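Local coordinates for uncharacterized protein lp_2219 (Lactobacillus plantarum, PDB 3HFQ), which is of unknown function but folds as a seven-bladed beta-propeller of the lactonase family and may be an enzyme, at residues Gly260-Ala265 against Gly285-Asp290; Ala37-Pro42 against Ser55-Asp60. The protein carries 1 engineered substitution. All coordinates share one frame; numbering follows the deposited sequence.

Contact 1: Gly260-Ala265 against Gly285-Asp290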
loop_
_atom_site.group_PDB
_atom_site.type_symbol
_atom_site.label_atom_id
_atom_site.label_comp_id
_atom_site.label_asym_id
_atom_site.label_seq_id
_atom_site.Cartn_x
_atom_site.Cartn_y
_atom_site.Cartn_z
ATOM N N GLY A 260 -9.065 11.382 -7.885
ATOM C CA GLY A 260 -9.727 12.090 -8.967
ATOM C C GLY A 260 -11.176 12.223 -8.540
ATOM O O GLY A 260 -11.665 13.328 -8.312
ATOM N N TYR A 261 -11.866 11.093 -8.423
ATOM C CA TYR A 261 -13.253 11.108 -7.974
ATOM C C TYR A 261 -13.186 11.371 -6.469
ATOM O O TYR A 261 -14.171 11.755 -5.835
ATOM C CB TYR A 261 -13.929 9.759 -8.257
ATOM C CG TYR A 261 -15.431 9.782 -8.076
ATOM C CD1 TYR A 261 -16.224 10.676 -8.795
ATOM C CD2 TYR A 261 -16.059 8.920 -7.179
ATOM C CE1 TYR A 261 -17.605 10.714 -8.619
ATOM C CE2 TYR A 261 -17.436 8.950 -6.997
ATOM C CZ TYR A 261 -18.203 9.848 -7.722
ATOM O OH TYR A 261 -19.564 9.880 -7.543
ATOM N N ASN A 262 -11.996 11.152 -5.916
ATOM C CA ASN A 262 -11.700 11.373 -4.504
ATOM C C ASN A 262 -12.675 10.775 -3.497
ATOM O O ASN A 262 -13.307 11.492 -2.714
ATOM C CB ASN A 262 -11.539 12.877 -4.239
ATOM C CG ASN A 262 -10.423 13.495 -5.059
ATOM O OD1 ASN A 262 -9.424 12.839 -5.365
ATOM N ND2 ASN A 262 -10.576 14.769 -5.409
ATOM N N THR A 263 -12.776 9.451 -3.500
ATOM C CA THR A 263 -13.660 8.755 -2.573
ATOM C C THR A 263 -13.043 7.438 -2.150
ATOM O O THR A 263 -11.997 7.026 -2.648
ATOM C CB THR A 263 -14.989 8.351 -3.232
ATOM O OG1 THR A 263 -14.714 7.399 -4.269
ATOM C CG2 THR A 263 -15.703 9.552 -3.825
ATOM N N LEU A 264 -13.716 6.792 -1.207
ATOM C CA LEU A 264 -13.348 5.463 -0.772
ATOM C C LEU A 264 -14.594 4.719 -1.222
ATOM O O LEU A 264 -15.711 5.148 -0.924
ATOM C CB LEU A 264 -13.208 5.358 0.750
ATOM C CG LEU A 264 -12.020 6.030 1.445
ATOM C CD1 LEU A 264 -11.914 5.483 2.864
ATOM C CD2 LEU A 264 -10.730 5.751 0.681
ATOM N N ALA A 265 -14.416 3.644 -1.981
ATOM C CA ALA A 265 -15.556 2.861 -2.438
ATOM C C ALA A 265 -15.574 1.609 -1.576
ATOM O O ALA A 265 -14.547 0.960 -1.392
ATOM C CB ALA A 265 -15.396 2.495 -3.908
ATOM N N GLY A 285 -10.866 15.679 0.480
ATOM C CA GLY A 285 -9.585 16.217 0.060
ATOM C C GLY A 285 -9.297 15.743 -1.346
ATOM O O GLY A 285 -10.119 15.048 -1.942
ATOM N N ASP A 286 -8.131 16.097 -1.877
ATOM C CA ASP A 286 -7.775 15.702 -3.232
ATOM C C ASP A 286 -6.668 14.648 -3.262
ATOM O O ASP A 286 -5.655 14.768 -2.571
ATOM C CB ASP A 286 -7.357 16.943 -4.038
ATOM C CG ASP A 286 -7.172 16.655 -5.525
ATOM O OD1 ASP A 286 -8.035 15.972 -6.123
ATOM O OD2 ASP A 286 -6.172 17.132 -6.106
ATOM N N PHE A 287 -6.890 13.613 -4.067
ATOM C CA PHE A 287 -5.949 12.516 -4.255
ATOM C C PHE A 287 -5.617 11.634 -3.053
ATOM O O PHE A 287 -4.508 11.684 -2.514
ATOM C CB PHE A 287 -4.654 13.041 -4.889
ATOM C CG PHE A 287 -4.648 12.965 -6.393
ATOM C CD1 PHE A 287 -5.710 13.480 -7.130
ATOM C CD2 PHE A 287 -3.592 12.361 -7.068
ATOM C CE1 PHE A 287 -5.720 13.395 -8.522
ATOM C CE2 PHE A 287 -3.593 12.272 -8.461
ATOM C CZ PHE A 287 -4.661 12.790 -9.187
ATOM N N PRO A 288 -6.584 10.808 -2.619
ATOM C CA PRO A 288 -6.403 9.896 -1.485
ATOM C C PRO A 288 -5.569 8.680 -1.916
ATOM O O PRO A 288 -6.112 7.654 -2.336
ATOM C CB PRO A 288 -7.836 9.518 -1.114
ATOM C CG PRO A 288 -8.554 9.590 -2.447
ATOM C CD PRO A 288 -8.002 10.871 -3.019
ATOM N N ARG A 289 -4.251 8.804 -1.794
ATOM C CA ARG A 289 -3.327 7.745 -2.192
ATOM C C ARG A 289 -3.254 6.562 -1.229
ATOM O O ARG A 289 -2.864 5.464 -1.624
ATOM C CB ARG A 289 -1.933 8.344 -2.404
ATOM C CG ARG A 289 -0.882 7.374 -2.934
ATOM C CD ARG A 289 0.270 8.149 -3.565
ATOM N NE ARG A 289 1.468 7.332 -3.741
ATOM C CZ ARG A 289 2.308 7.450 -4.762
ATOM N NH1 ARG A 289 2.079 8.349 -5.710
ATOM N NH2 ARG A 289 3.384 6.677 -4.833
ATOM N N ASP A 290 -3.621 6.772 0.032
ATOM C CA ASP A 290 -3.599 5.669 0.989
ATOM C C ASP A 290 -4.577 5.904 2.130
ATOM O O ASP A 290 -4.986 7.034 2.397
ATOM C CB ASP A 290 -2.184 5.460 1.550
ATOM C CG ASP A 290 -2.023 4.111 2.244
ATOM O OD1 ASP A 290 -2.759 3.165 1.889
ATOM O OD2 ASP A 290 -1.147 3.986 3.129
#

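Contact 2: Ala37-Pro42 against Ser55-Asp60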
loop_
_atom_site.group_PDB
_atom_site.type_symbol
_atom_site.label_atom_id
_atom_site.label_comp_id
_atom_site.label_asym_id
_atom_site.label_seq_id
_atom_site.Cartn_x
_atom_site.Cartn_y
_atom_site.Cartn_z
ATOM N N ALA A 37 10.390 11.537 12.024
ATOM C CA ALA A 37 11.710 11.409 11.417
ATOM C C ALA A 37 11.909 12.330 10.225
ATOM O O ALA A 37 11.119 12.317 9.276
ATOM C CB ALA A 37 11.947 9.965 10.996
ATOM N N ALA A 38 12.968 13.130 10.275
ATOM C CA ALA A 38 13.284 14.033 9.178
ATOM C C ALA A 38 13.964 13.184 8.111
ATOM O O ALA A 38 15.023 12.602 8.353
ATOM C CB ALA A 38 14.217 15.140 9.653
ATOM N N THR A 39 13.343 13.101 6.941
ATOM C CA THR A 39 13.872 12.312 5.835
ATOM C C THR A 39 13.211 12.757 4.526
ATOM O O THR A 39 12.215 13.479 4.544
ATOM C CB THR A 39 13.627 10.799 6.088
ATOM O OG1 THR A 39 14.182 10.028 5.017
ATOM C CG2 THR A 39 12.137 10.512 6.214
ATOM N N GLN A 40 13.766 12.341 3.390
ATOM C CA GLN A 40 13.222 12.744 2.096
ATOM C C GLN A 40 12.372 11.694 1.383
ATOM O O GLN A 40 12.766 10.537 1.271
ATOM C CB GLN A 40 14.356 13.185 1.164
ATOM C CG GLN A 40 15.017 14.496 1.566
ATOM C CD GLN A 40 14.053 15.667 1.519
ATOM O OE1 GLN A 40 13.521 16.006 0.460
ATOM N NE2 GLN A 40 13.821 16.288 2.670
ATOM N N ASN A 41 11.210 12.134 0.903
ATOM C CA ASN A 41 10.255 11.303 0.165
ATOM C C ASN A 41 9.924 9.927 0.742
ATOM O O ASN A 41 10.014 8.913 0.048
ATOM C CB ASN A 41 10.717 11.149 -1.289
ATOM C CG ASN A 41 10.228 12.280 -2.190
ATOM O OD1 ASN A 41 9.786 13.334 -1.721
ATOM N ND2 ASN A 41 10.312 12.061 -3.496
ATOM N N PRO A 42 9.526 9.872 2.022
ATOM C CA PRO A 42 9.182 8.588 2.643
ATOM C C PRO A 42 7.736 8.269 2.267
ATOM O O PRO A 42 6.848 8.263 3.123
ATOM C CB PRO A 42 9.347 8.882 4.126
ATOM C CG PRO A 42 8.832 10.303 4.215
ATOM C CD PRO A 42 9.487 10.966 3.013
ATOM N N SER A 55 11.372 2.797 5.594
ATOM C CA SER A 55 10.733 3.787 4.744
ATOM C C SER A 55 11.418 4.035 3.418
ATOM O O SER A 55 12.634 3.893 3.292
ATOM C CB SER A 55 10.656 5.120 5.491
ATOM O OG SER A 55 11.965 5.578 5.809
ATOM N N VAL A 56 10.615 4.410 2.430
ATOM C CA VAL A 56 11.129 4.750 1.115
ATOM C C VAL A 56 12.064 5.909 1.431
ATOM O O VAL A 56 11.762 6.724 2.308
ATOM C CB VAL A 56 9.993 5.221 0.194
ATOM C CG1 VAL A 56 10.562 5.830 -1.085
ATOM C CG2 VAL A 56 9.092 4.037 -0.138
ATOM N N ASP A 57 13.188 5.993 0.730
ATOM C CA ASP A 57 14.149 7.036 1.032
ATOM C C ASP A 57 14.857 7.602 -0.194
ATOM O O ASP A 57 15.201 6.873 -1.124
ATOM C CB ASP A 57 15.159 6.461 2.035
ATOM C CG ASP A 57 16.277 7.418 2.371
ATOM O OD1 ASP A 57 16.011 8.627 2.527
ATOM O OD2 ASP A 57 17.426 6.946 2.499
ATOM N N LYS A 58 15.052 8.917 -0.192
ATOM C CA LYS A 58 15.740 9.589 -1.283
ATOM C C LYS A 58 16.938 10.314 -0.709
ATOM O O LYS A 58 16.813 11.127 0.207
ATOM C CB LYS A 58 14.822 10.593 -1.984
ATOM C CG LYS A 58 15.466 11.296 -3.179
ATOM C CD LYS A 58 14.449 12.135 -3.947
ATOM C CE LYS A 58 15.047 12.711 -5.227
ATOM N NZ LYS A 58 14.045 13.472 -6.026
ATOM N N GLU A 59 18.104 10.006 -1.249
ATOM C CA GLU A 59 19.328 10.630 -0.796
ATOM C C GLU A 59 19.967 11.159 -2.076
ATOM O O GLU A 59 20.745 10.466 -2.730
ATOM C CB GLU A 59 20.197 9.571 -0.098
ATOM C CG GLU A 59 19.515 8.820 1.081
ATOM C CD GLU A 59 19.616 9.556 2.416
ATOM O OE1 GLU A 59 20.460 10.469 2.523
ATOM O OE2 GLU A 59 18.870 9.213 3.366
ATOM N N ASP A 60 19.584 12.381 -2.444
ATOM C CA ASP A 60 20.083 13.046 -3.647
ATOM C C ASP A 60 19.633 12.314 -4.900
ATOM O O ASP A 60 18.435 12.091 -5.120
ATOM C CB ASP A 60 21.598 13.114 -3.618
HETATM O O HOH W 1 13.021 7.633 4.506
HETATM O O HOH W 2 16.952 9.952 5.737
HETATM O O HOH W 3 16.356 11.162 3.165
#

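Contact 1: Gly260-Ala265 against Gly285-Asp290
The side-chain amide of Asn262 is met on both faces: Gly260 N and Phe287 N approach OD1 from opposite faces of the amide plane, each well out of it. The bond from Phe287 N to Asn262 OD1 is 3.0 Å long, and that from Gly260 N to the same oxygen is 2.9 Å. At the other end of the amide, Asn262 ND2 donates to Asp286 OD1 at 2.9 Å, and OD1 receives it on its anti lone pair; the carboxylate is turned 80° from the amide plane. Pro288 CD presses on Asn262 OD1 at 3.4 Å, the two side chains crossing at about a right angle, while Gly285 O lies 3.5 Å from Asn262 CB. With CG beside its own backbone N (chi1 -60°), Asn262 carries OD1 back to Gly260, so one oxygen ties its own turn to the facing loop. With an alanine here, the N-H groups of Gly260 and Phe287 would probably lose their shared acceptor and Asp286 OD1 a donor. The Phe287 ring lies obliquely to Gly260 N, which is 4.0 Å from Phe287 CE1. Asn262 and Thr263 oppose Asn258 in a G1 beta bulge, at the turn between strands 253-259 and 263-269. Residues 285-290 lead from strand 275-282 into the next blade, where Asp286 bonds to Asn306 and Pro288 packs on Val302 of strand 299-304.

Contact 2: Ala37-Pro42 against Ser55-Asp60
Gln40 and Lys58 supply the direct backbone hydrogen bond: Lys58 N donates to Gln40 O over 3.2 Å, with a bent N-H...O angle of 139°. A CA-H...O contact runs alongside, with Pro42 CA 3.2 Å from Val56 O and an angle of 152° at the hydrogen.

Van der Waals contacts flank these links. Gln40 CB sits 3.3 Å from Lys58 O, and the beta carbons of Gln40 and Lys58 face one another before the Gln40 chain bends away. Val56 touches the loop through one branch, CG1, which lies 3.3 Å from Asn41 O. Asn41 and Lys58 lie side by side, pointing the same way, with Asn41 ND2 near Lys58 CD; the side-chain oxygen of Asn41, OD1, accepts a hydrogen bond from Thr11 N.

The two segments belong to successive blades of the propeller. Residues 39-42 leave strand 29-38, at the edge of one four-stranded antiparallel sheet, and head for strand 45-47 of the next, where strand 52-59 is the second strand.

Water fills in much of the remaining polar contact. Thr39 OG1, anti to the backbone N (chi1 -178°), is turned so that it bonds to two waters. Water 1 joins it to Ser55 OG and gives a hydrogen to Val56 O at 2.7 Å; Ser55 OG also pairs with Trp68 NE1. Water 2, at 2.9 Å from Thr39 OG1, donates to Glu59 OE2. Water 3 accepts from Gln40 N at 2.9 Å and is hydrogen-bonded to Lys58 O as well as to Asp57 OD1, from which it stands 2.6 Å.

From the N terminus, contact 2 comes first: it closes a short loop of 12 residues, including strand 45-47, where the chain passes from the sheet holding strand 29-38 into that of residues 45-84. Several blades later, contact 1 closes a 19-residue loop containing most of strand 263-269 and strand 275-282, joining the sheet of residues 241-282 to that of residues 290-330. The contacts follow in series, neither nested nor crossed, with centres about 24 Å apart and nearest atoms about 8 Å apart. The short way round the ring, the sheet of residues 290-330 and the closing sheet, in which strand 334-339 pairs with strand 2-9, lie between these two junctions.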